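Local coordinates for protein alginase (Pseudoalteromonas, PDB 4Q8K) that probably depolymerises the polysaccharide alginate by beta-elimination at its glycosidic bonds, at residues Ile144-Ile148 with Asn361-Thr365; Ile223-His227 with Phe285-Asn291; Asn160-Leu164 with Arg188-Lys192. All coordinates share one frame; numbering follows the deposited sequence.

Interaction 1 (Ile144-Ile148 with Asn361-Thr365)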
loop_
_atom_site.group_PDB
_atom_site.type_symbol
_atom_site.label_atom_id
_atom_site.label_comp_id
_atom_site.label_asym_id
_atom_site.label_seq_id
_atom_site.Cartn_x
_atom_site.Cartn_y
_atom_site.Cartn_z
ATOM N N ILE A 144 2.986 -9.116 16.520
ATOM C CA ILE A 144 3.611 -8.699 15.274
ATOM C C ILE A 144 4.952 -9.411 15.059
ATOM O O ILE A 144 5.809 -9.407 15.945
ATOM C CB ILE A 144 3.812 -7.175 15.233
ATOM C CG1 ILE A 144 2.474 -6.462 15.444
ATOM C CG2 ILE A 144 4.432 -6.763 13.910
ATOM C CD1 ILE A 144 1.434 -6.779 14.381
ATOM N N PRO A 145 5.129 -10.035 13.905
ATOM C CA PRO A 145 6.369 -10.751 13.631
ATOM C C PRO A 145 7.618 -9.924 13.942
ATOM O O PRO A 145 7.656 -8.748 13.702
ATOM C CB PRO A 145 6.314 -10.971 12.140
ATOM C CG PRO A 145 4.888 -11.008 11.801
ATOM C CD PRO A 145 4.197 -10.110 12.777
ATOM N N SER A 146 8.659 -10.586 14.418
ATOM C CA SER A 146 9.894 -9.908 14.720
ATOM C C SER A 146 10.596 -9.362 13.473
ATOM O O SER A 146 11.292 -8.414 13.544
ATOM C CB SER A 146 10.784 -10.819 15.572
ATOM O OG SER A 146 12.110 -10.828 15.150
ATOM N N SER A 147 10.419 -9.988 12.334
ATOM C CA SER A 147 11.018 -9.464 11.105
ATOM C C SER A 147 10.647 -8.000 10.879
ATOM O O SER A 147 11.408 -7.232 10.284
ATOM C CB SER A 147 10.569 -10.294 9.905
ATOM O OG SER A 147 9.169 -10.174 9.724
ATOM N N ILE A 148 9.476 -7.620 11.374
ATOM C CA ILE A 148 9.019 -6.241 11.279
ATOM C C ILE A 148 9.487 -5.414 12.462
ATOM O O ILE A 148 10.141 -4.377 12.293
ATOM C CB ILE A 148 7.488 -6.181 11.213
ATOM C CG1 ILE A 148 6.995 -6.896 9.953
ATOM C CG2 ILE A 148 7.014 -4.733 11.238
ATOM C CD1 ILE A 148 5.498 -7.122 9.920
ATOM N N ASN A 361 -3.061 -9.406 13.344
ATOM C CA ASN A 361 -2.887 -10.767 12.840
ATOM C C ASN A 361 -1.982 -10.764 11.620
ATOM O O ASN A 361 -2.342 -11.275 10.560
ATOM C CB ASN A 361 -4.230 -11.385 12.462
ATOM C CG ASN A 361 -5.208 -11.411 13.612
ATOM O OD1 ASN A 361 -6.406 -11.184 13.424
ATOM N ND2 ASN A 361 -4.708 -11.679 14.813
ATOM N N VAL A 362 -0.809 -10.173 11.773
ATOM C CA VAL A 362 0.098 -10.001 10.658
ATOM C C VAL A 362 1.079 -11.162 10.561
ATOM O O VAL A 362 1.612 -11.617 11.572
ATOM C CB VAL A 362 0.879 -8.693 10.809
ATOM C CG1 VAL A 362 1.799 -8.471 9.620
ATOM C CG2 VAL A 362 -0.097 -7.532 10.970
ATOM N N SER A 363 1.309 -11.641 9.345
ATOM C CA SER A 363 2.388 -12.591 9.105
ATOM C C SER A 363 3.154 -12.258 7.831
ATOM O O SER A 363 2.615 -11.690 6.888
ATOM C CB SER A 363 1.871 -14.034 9.080
ATOM O OG SER A 363 0.894 -14.201 8.073
ATOM N N TYR A 364 4.432 -12.558 7.833
ATOM C CA TYR A 364 5.249 -12.399 6.663
ATOM C C TYR A 364 6.254 -13.517 6.586
ATOM O O TYR A 364 6.925 -13.785 7.525
ATOM C CB TYR A 364 5.983 -11.059 6.643
ATOM C CG TYR A 364 6.788 -10.864 5.422
ATOM C CD1 TYR A 364 6.216 -10.543 4.223
ATOM C CD2 TYR A 364 8.139 -11.035 5.452
ATOM C CE1 TYR A 364 6.983 -10.367 3.105
ATOM C CE2 TYR A 364 8.907 -10.882 4.347
ATOM C CZ TYR A 364 8.342 -10.555 3.173
ATOM O OH TYR A 364 9.142 -10.443 2.090
ATOM N N THR A 365 6.317 -14.171 5.447
ATOM C CA THR A 365 7.359 -15.150 5.209
ATOM C C THR A 365 8.044 -14.871 3.914
ATOM O O THR A 365 7.443 -14.432 2.979
ATOM C CB THR A 365 6.827 -16.595 5.159
ATOM O OG1 THR A 365 6.140 -16.784 3.946
ATOM C CG2 THR A 365 5.914 -16.891 6.255
HETATM O O HOH W 1 8.672 -12.552 9.138
#
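V362 receives I144, P145 and I148 where the start of the modelled chain lies beside strand 355-368 of the beta-jelly-roll sandwich. Its two methyls face different isoleucines. With CG1 anti to the backbone N (chi1 -178°), that methyl lies 3.9 Å from I148 CD1, and the two side chains cross at about a right angle. The other branch, V362 CG2, stands beside the backbone N and meets I144 CD1 at 3.8 Å, the side chains here meeting at a slant. Beside these contacts the P145 ring leans on the strand backbone: its CD is 3.2 Å from V362 O, and its CG is 4.0 Å from S363 CA. P145 is also the N-cap residue of helix 146-149, its O accepting from I148 N, so the ring that touches the strand belongs to the residue from which the helix starts. F208 of strand 204-216 adds to the packing round V362. The two segments share no direct hydrogen bond; a water joins them further along. It donates to Y364 O at 2.7 Å and is hydrogen-bonded to S147 OG at 2.5 Å, while Y364 OH is hydrogen-bonded to E206 OE1.

Interaction 2 (Ile223-His227 with Phe285-Asn291)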
loop_
_atom_site.group_PDB
_atom_site.type_symbol
_atom_site.label_atom_id
_atom_site.label_comp_id
_atom_site.label_asym_id
_atom_site.label_seq_id
_atom_site.Cartn_x
_atom_site.Cartn_y
_atom_site.Cartn_z
ATOM N N ILE A 223 -2.150 3.571 -0.907
ATOM C CA ILE A 223 -1.603 2.261 -1.259
ATOM C C ILE A 223 -1.153 1.587 0.037
ATOM O O ILE A 223 -0.354 2.150 0.792
ATOM C CB ILE A 223 -0.420 2.386 -2.255
ATOM C CG1 ILE A 223 -0.881 3.021 -3.574
ATOM C CG2 ILE A 223 0.226 1.010 -2.535
ATOM C CD1 ILE A 223 0.271 3.364 -4.490
ATOM N N ILE A 224 -1.672 0.385 0.305
ATOM C CA ILE A 224 -1.435 -0.265 1.601
ATOM C C ILE A 224 -0.463 -1.442 1.499
ATOM O O ILE A 224 -0.022 -1.978 2.512
ATOM C CB ILE A 224 -2.744 -0.747 2.297
ATOM C CG1 ILE A 224 -3.449 -1.835 1.483
ATOM C CG2 ILE A 224 -3.705 0.421 2.576
ATOM C CD1 ILE A 224 -4.601 -2.467 2.223
ATOM N N SER A 225 -0.145 -1.837 0.276
ATOM C CA SER A 225 0.897 -2.838 0.054
ATOM C C SER A 225 1.360 -2.777 -1.396
ATOM O O SER A 225 0.573 -2.499 -2.297
ATOM C CB SER A 225 0.415 -4.241 0.457
ATOM O OG SER A 225 -0.461 -4.790 -0.511
ATOM N N GLN A 226 2.640 -3.023 -1.630
ATOM C CA GLN A 226 3.146 -2.994 -2.991
ATOM C C GLN A 226 4.474 -3.711 -3.153
ATOM O O GLN A 226 5.283 -3.763 -2.226
ATOM C CB GLN A 226 3.281 -1.558 -3.497
ATOM C CG GLN A 226 4.241 -0.721 -2.702
ATOM C CD GLN A 226 4.385 0.659 -3.292
ATOM O OE1 GLN A 226 4.945 0.827 -4.377
ATOM N NE2 GLN A 226 3.881 1.655 -2.583
ATOM N N HIS A 227 4.681 -4.270 -4.339
ATOM C CA HIS A 227 6.003 -4.692 -4.748
ATOM C C HIS A 227 6.573 -3.553 -5.580
ATOM O O HIS A 227 5.978 -3.126 -6.566
ATOM C CB HIS A 227 5.957 -6.002 -5.543
ATOM C CG HIS A 227 5.743 -7.214 -4.687
ATOM N ND1 HIS A 227 4.492 -7.741 -4.439
ATOM C CD2 HIS A 227 6.619 -7.982 -3.996
ATOM C CE1 HIS A 227 4.609 -8.792 -3.645
ATOM N NE2 HIS A 227 5.890 -8.960 -3.361
ATOM N N PHE A 285 -11.006 -5.738 6.768
ATOM C CA PHE A 285 -10.986 -6.856 5.825
ATOM C C PHE A 285 -9.687 -7.636 5.963
ATOM O O PHE A 285 -8.762 -7.198 6.649
ATOM C CB PHE A 285 -11.181 -6.367 4.387
ATOM C CG PHE A 285 -10.038 -5.522 3.853
ATOM C CD1 PHE A 285 -9.983 -4.163 4.090
ATOM C CD2 PHE A 285 -9.044 -6.095 3.070
ATOM C CE1 PHE A 285 -8.939 -3.396 3.581
ATOM C CE2 PHE A 285 -8.011 -5.342 2.559
ATOM C CZ PHE A 285 -7.953 -3.987 2.808
ATOM N N ASN A 286 -9.626 -8.800 5.325
ATOM C CA ASN A 286 -8.421 -9.607 5.350
ATOM C C ASN A 286 -7.653 -9.463 4.050
ATOM O O ASN A 286 -8.229 -9.553 2.961
ATOM C CB ASN A 286 -8.772 -11.080 5.591
ATOM C CG ASN A 286 -7.563 -11.912 5.983
ATOM O OD1 ASN A 286 -7.118 -11.868 7.131
ATOM N ND2 ASN A 286 -7.030 -12.678 5.036
ATOM N N LEU A 287 -6.350 -9.231 4.168
ATOM C CA LEU A 287 -5.488 -9.076 3.008
ATOM C C LEU A 287 -4.431 -10.173 2.957
ATOM O O LEU A 287 -3.709 -10.394 3.921
ATOM C CB LEU A 287 -4.793 -7.708 3.024
ATOM C CG LEU A 287 -3.829 -7.437 1.865
ATOM C CD1 LEU A 287 -4.551 -7.369 0.536
ATOM C CD2 LEU A 287 -3.076 -6.124 2.122
ATOM N N ARG A 288 -4.343 -10.859 1.827
ATOM C CA ARG A 288 -3.270 -11.829 1.615
ATOM C C ARG A 288 -2.589 -11.575 0.277
ATOM O O ARG A 288 -3.230 -11.591 -0.772
ATOM C CB ARG A 288 -3.788 -13.275 1.684
ATOM C CG ARG A 288 -2.678 -14.328 1.643
ATOM C CD ARG A 288 -3.191 -15.707 2.094
ATOM N NE ARG A 288 -2.102 -16.666 2.292
ATOM C CZ ARG A 288 -1.750 -17.570 1.388
ATOM N NH1 ARG A 288 -0.748 -18.414 1.615
ATOM N NH2 ARG A 288 -2.414 -17.629 0.244
ATOM N N VAL A 289 -1.284 -11.340 0.323
ATOM C CA VAL A 289 -0.503 -11.109 -0.879
ATOM C C VAL A 289 0.553 -12.191 -0.968
ATOM O O VAL A 289 1.334 -12.377 -0.035
ATOM C CB VAL A 289 0.198 -9.732 -0.835
ATOM C CG1 VAL A 289 1.024 -9.513 -2.085
ATOM C CG2 VAL A 289 -0.834 -8.629 -0.676
ATOM N N VAL A 290 0.568 -12.906 -2.086
ATOM C CA VAL A 290 1.559 -13.949 -2.302
ATOM C C VAL A 290 2.370 -13.668 -3.552
ATOM O O VAL A 290 1.811 -13.381 -4.607
ATOM C CB VAL A 290 0.891 -15.330 -2.459
ATOM C CG1 VAL A 290 1.950 -16.408 -2.620
ATOM C CG2 VAL A 290 -0.021 -15.620 -1.270
ATOM N N ASN A 291 3.690 -13.730 -3.425
ATOM C CA ASN A 291 4.562 -13.719 -4.577
ATOM C C ASN A 291 5.191 -15.090 -4.697
ATOM O O ASN A 291 6.138 -15.392 -3.982
ATOM C CB ASN A 291 5.679 -12.693 -4.437
ATOM C CG ASN A 291 6.707 -12.820 -5.542
ATOM O OD1 ASN A 291 6.407 -13.313 -6.636
ATOM N ND2 ASN A 291 7.930 -12.395 -5.262
#
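H227 meets V289 and N291 through CE1 and NE2 of its imidazole. From CB the side chain heads toward strand 285-291, and chi1 of -76° sets CG beside the backbone N and anti to the carbonyl carbon. Beyond CG the ring divides its contacts. ND1 is hydrogen-bonded to S236 OG of the neighbouring strand 234-241. CE1, the next atom round, comes 4.0 Å from V289 CG1, a methyl that lies at the ring edge near its plane. NE2 then lies 3.9 Å from N291 CB and is hydrogen-bonded to E206 OE2. With both ring nitrogens bonded, the rotation of the buried imidazole is fixed. The N291 amide plane is turned 73° from the ring; its ND2 also binds E206 OE2, while its OD1 accepts from G294 N, so one glutamate oxygen joins the two side chains.

The rest of the interface is nearly all apolar. S225 OG touches two methyls of the facing strand, 3.9 Å from both L287 CD2 and V289 CG2. At the far end I224 CD1 approaches the edge of the F285 ring, 3.7 Å from CZ, and lies 4.0 Å from L287 CD2.

No hydrogen bond crosses between the two segments. Their axes come within 9.5 Å and run nearly parallel, 11° apart, too far for backbone pairing. Strand 221-228 belongs to one sheet and strand 284-292 to the other, and such side-chain meshing of stacked sheets is the core packing of a beta-sandwich, here the jelly roll of an alginate lyase.

Interaction 3 (Asn160-Leu164 with Arg188-Lys192). With SO4 (sulfate ion), chain D.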
loop_
_atom_site.group_PDB
_atom_site.type_symbol
_atom_site.label_atom_id
_atom_site.label_comp_id
_atom_site.label_asym_id
_atom_site.label_seq_id
_atom_site.Cartn_x
_atom_site.Cartn_y
_atom_site.Cartn_z
ATOM N N ASN A 160 8.180 8.618 13.357
ATOM C CA ASN A 160 7.244 8.992 14.391
ATOM C C ASN A 160 5.881 9.389 13.921
ATOM O O ASN A 160 5.768 10.205 13.087
ATOM C CB ASN A 160 7.816 10.090 15.278
ATOM C CG ASN A 160 7.046 10.219 16.574
ATOM O OD1 ASN A 160 7.374 9.594 17.583
ATOM N ND2 ASN A 160 6.008 11.009 16.547
ATOM N N PRO A 161 4.872 8.803 14.514
ATOM C CA PRO A 161 5.075 7.846 15.600
ATOM C C PRO A 161 5.402 6.458 15.058
ATOM O O PRO A 161 5.135 6.163 13.890
ATOM C CB PRO A 161 3.715 7.817 16.285
ATOM C CG PRO A 161 2.751 8.061 15.163
ATOM C CD PRO A 161 3.441 9.043 14.253
ATOM N N ASN A 162 5.981 5.614 15.902
ATOM C CA ASN A 162 6.262 4.245 15.500
ATOM C C ASN A 162 4.944 3.496 15.295
ATOM O O ASN A 162 3.985 3.695 16.043
ATOM C CB ASN A 162 7.157 3.539 16.530
ATOM C CG ASN A 162 7.601 2.156 16.071
ATOM O OD1 ASN A 162 6.872 1.176 16.227
ATOM N ND2 ASN A 162 8.805 2.072 15.505
ATOM N N PRO A 163 4.887 2.645 14.260
ATOM C CA PRO A 163 3.658 1.905 13.957
ATOM C C PRO A 163 3.247 0.925 15.055
ATOM O O PRO A 163 2.059 0.651 15.196
ATOM C CB PRO A 163 4.025 1.146 12.677
ATOM C CG PRO A 163 5.051 1.996 12.026
ATOM C CD PRO A 163 5.872 2.541 13.172
ATOM N N LEU A 164 4.208 0.407 15.818
ATOM C CA LEU A 164 3.905 -0.590 16.846
ATOM C C LEU A 164 3.333 0.076 18.094
ATOM O O LEU A 164 4.086 0.568 18.940
ATOM C CB LEU A 164 5.156 -1.402 17.204
ATOM C CG LEU A 164 4.936 -2.743 17.916
ATOM C CD1 LEU A 164 4.255 -3.742 16.983
ATOM C CD2 LEU A 164 6.257 -3.315 18.425
ATOM N N ARG A 188 3.772 9.154 3.446
ATOM C CA ARG A 188 3.694 7.729 3.762
ATOM C C ARG A 188 4.086 7.385 5.192
ATOM O O ARG A 188 4.814 8.128 5.867
ATOM C CB ARG A 188 4.527 6.888 2.784
ATOM C CG ARG A 188 6.015 6.873 3.111
ATOM C CD ARG A 188 6.827 6.228 2.010
ATOM N NE ARG A 188 6.656 6.910 0.732
ATOM C CZ ARG A 188 7.286 6.580 -0.389
ATOM N NH1 ARG A 188 8.136 5.557 -0.411
ATOM N NH2 ARG A 188 7.064 7.276 -1.496
ATOM N N HIS A 189 3.587 6.236 5.632
ATOM C CA HIS A 189 4.011 5.595 6.866
ATOM C C HIS A 189 4.032 4.114 6.507
ATOM O O HIS A 189 2.978 3.511 6.330
ATOM C CB HIS A 189 3.008 5.854 7.969
ATOM C CG HIS A 189 3.590 5.770 9.345
ATOM N ND1 HIS A 189 2.816 5.788 10.478
ATOM C CD2 HIS A 189 4.875 5.658 9.761
ATOM C CE1 HIS A 189 3.598 5.709 11.547
ATOM N NE2 HIS A 189 4.849 5.633 11.137
ATOM N N GLU A 190 5.225 3.535 6.385
ATOM C CA GLU A 190 5.379 2.310 5.617
ATOM C C GLU A 190 6.619 1.517 6.024
ATOM O O GLU A 190 7.626 2.094 6.463
ATOM C CB GLU A 190 5.506 2.732 4.156
ATOM C CG GLU A 190 5.559 1.653 3.116
ATOM C CD GLU A 190 5.615 2.264 1.731
ATOM O OE1 GLU A 190 6.708 2.706 1.305
ATOM O OE2 GLU A 190 4.558 2.325 1.080
ATOM N N TYR A 191 6.542 0.196 5.867
ATOM C CA TYR A 191 7.710 -0.662 6.024
ATOM C C TYR A 191 8.134 -1.167 4.649
ATOM O O TYR A 191 7.288 -1.396 3.783
ATOM C CB TYR A 191 7.385 -1.868 6.903
ATOM C CG TYR A 191 7.288 -1.597 8.388
ATOM C CD1 TYR A 191 8.428 -1.355 9.146
ATOM C CD2 TYR A 191 6.060 -1.621 9.039
ATOM C CE1 TYR A 191 8.339 -1.132 10.502
ATOM C CE2 TYR A 191 5.959 -1.390 10.390
ATOM C CZ TYR A 191 7.105 -1.149 11.119
ATOM O OH TYR A 191 7.007 -0.915 12.468
ATOM N N LYS A 192 9.438 -1.357 4.449
ATOM C CA LYS A 192 9.948 -1.869 3.184
ATOM C C LYS A 192 11.037 -2.917 3.402
ATOM O O LYS A 192 11.866 -2.778 4.296
ATOM C CB LYS A 192 10.500 -0.727 2.327
ATOM C CG LYS A 192 11.559 0.112 3.041
ATOM C CD LYS A 192 12.207 1.123 2.112
ATOM C CE LYS A 192 13.258 1.950 2.874
ATOM N NZ LYS A 192 13.936 2.930 1.972
HETATM S S SO4 D . 9.651 6.109 -4.144
HETATM O O1 SO4 D . 11.026 6.309 -4.608
HETATM O O2 SO4 D . 8.942 5.285 -5.125
HETATM O O3 SO4 D . 9.682 5.461 -2.835
HETATM O O4 SO4 D . 8.989 7.401 -4.036
HETATM O O HOH W 2 9.136 -0.427 13.810
#
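P163 packs its ring against H189 and Y191. Its CG is 3.5 Å from Y191 OH and 3.7 Å from H189 NE2; proline and tyrosine approach from opposite directions, whereas proline and histidine meet at a slant. P161 O sits at the edge of the imidazole, near its plane. A water in the plane of the Y191 ring bridges the segments, 2.6 Å from Y191 OH and accepting from N162 ND2 at 3.0 Å.

A second shell positions these groups. N162 OD1 accepts from L164 N at 2.8 Å, closing an Asx turn round P163. With chi1 at -155° the H189 ring extends to the proline loop, and V173 N, hydrogen-bonded to ND1, holds it there.

R188 takes the other side of the strand. NH1 donates at 2.9 Å (161°) to O3 of a sulfate ion, probably from the crystallisation liquor, NH2 to sulfate O4 at 3.2 Å, and the anion lies in the guanidinium plane at its edge. E157 forms a salt bridge to NH1, and T181 also binds the sulfate. A leucine here would probably leave the sulfate without two of its donors and E157 without this partner.

H189 and Y191 packing under the loop while R188 and E190 face the other way is typical of a beta-sandwich strand. The polar face probably lines the saccharide-binding groove, as in other jelly-roll alginate lyases.

How the interactions relate
From the N terminus, residues 144-148 open the longest loop, which interaction 1 closes only at 361-365, setting short helix 146-149 against strand 355-368 of the seven-stranded sheet. The two other contacts fall within it, in series and without crossing. Interaction 3 lays the loop between strands 154-157 and 164-166 on strand 186-193 of the eight-stranded sheet; interaction 2 then joins strand 221-228 of that sheet to strand 284-292 of the other, spanning the sandwich. Interactions 1 and 3 touch, I148 CG2 lying 3.6 Å from Y191 CZ, with I144 packed on L164. Interaction 3 meets interaction 2 through E190 and Q226, whereas interactions 1 and 2 stay about 6 Å apart at their nearest atoms.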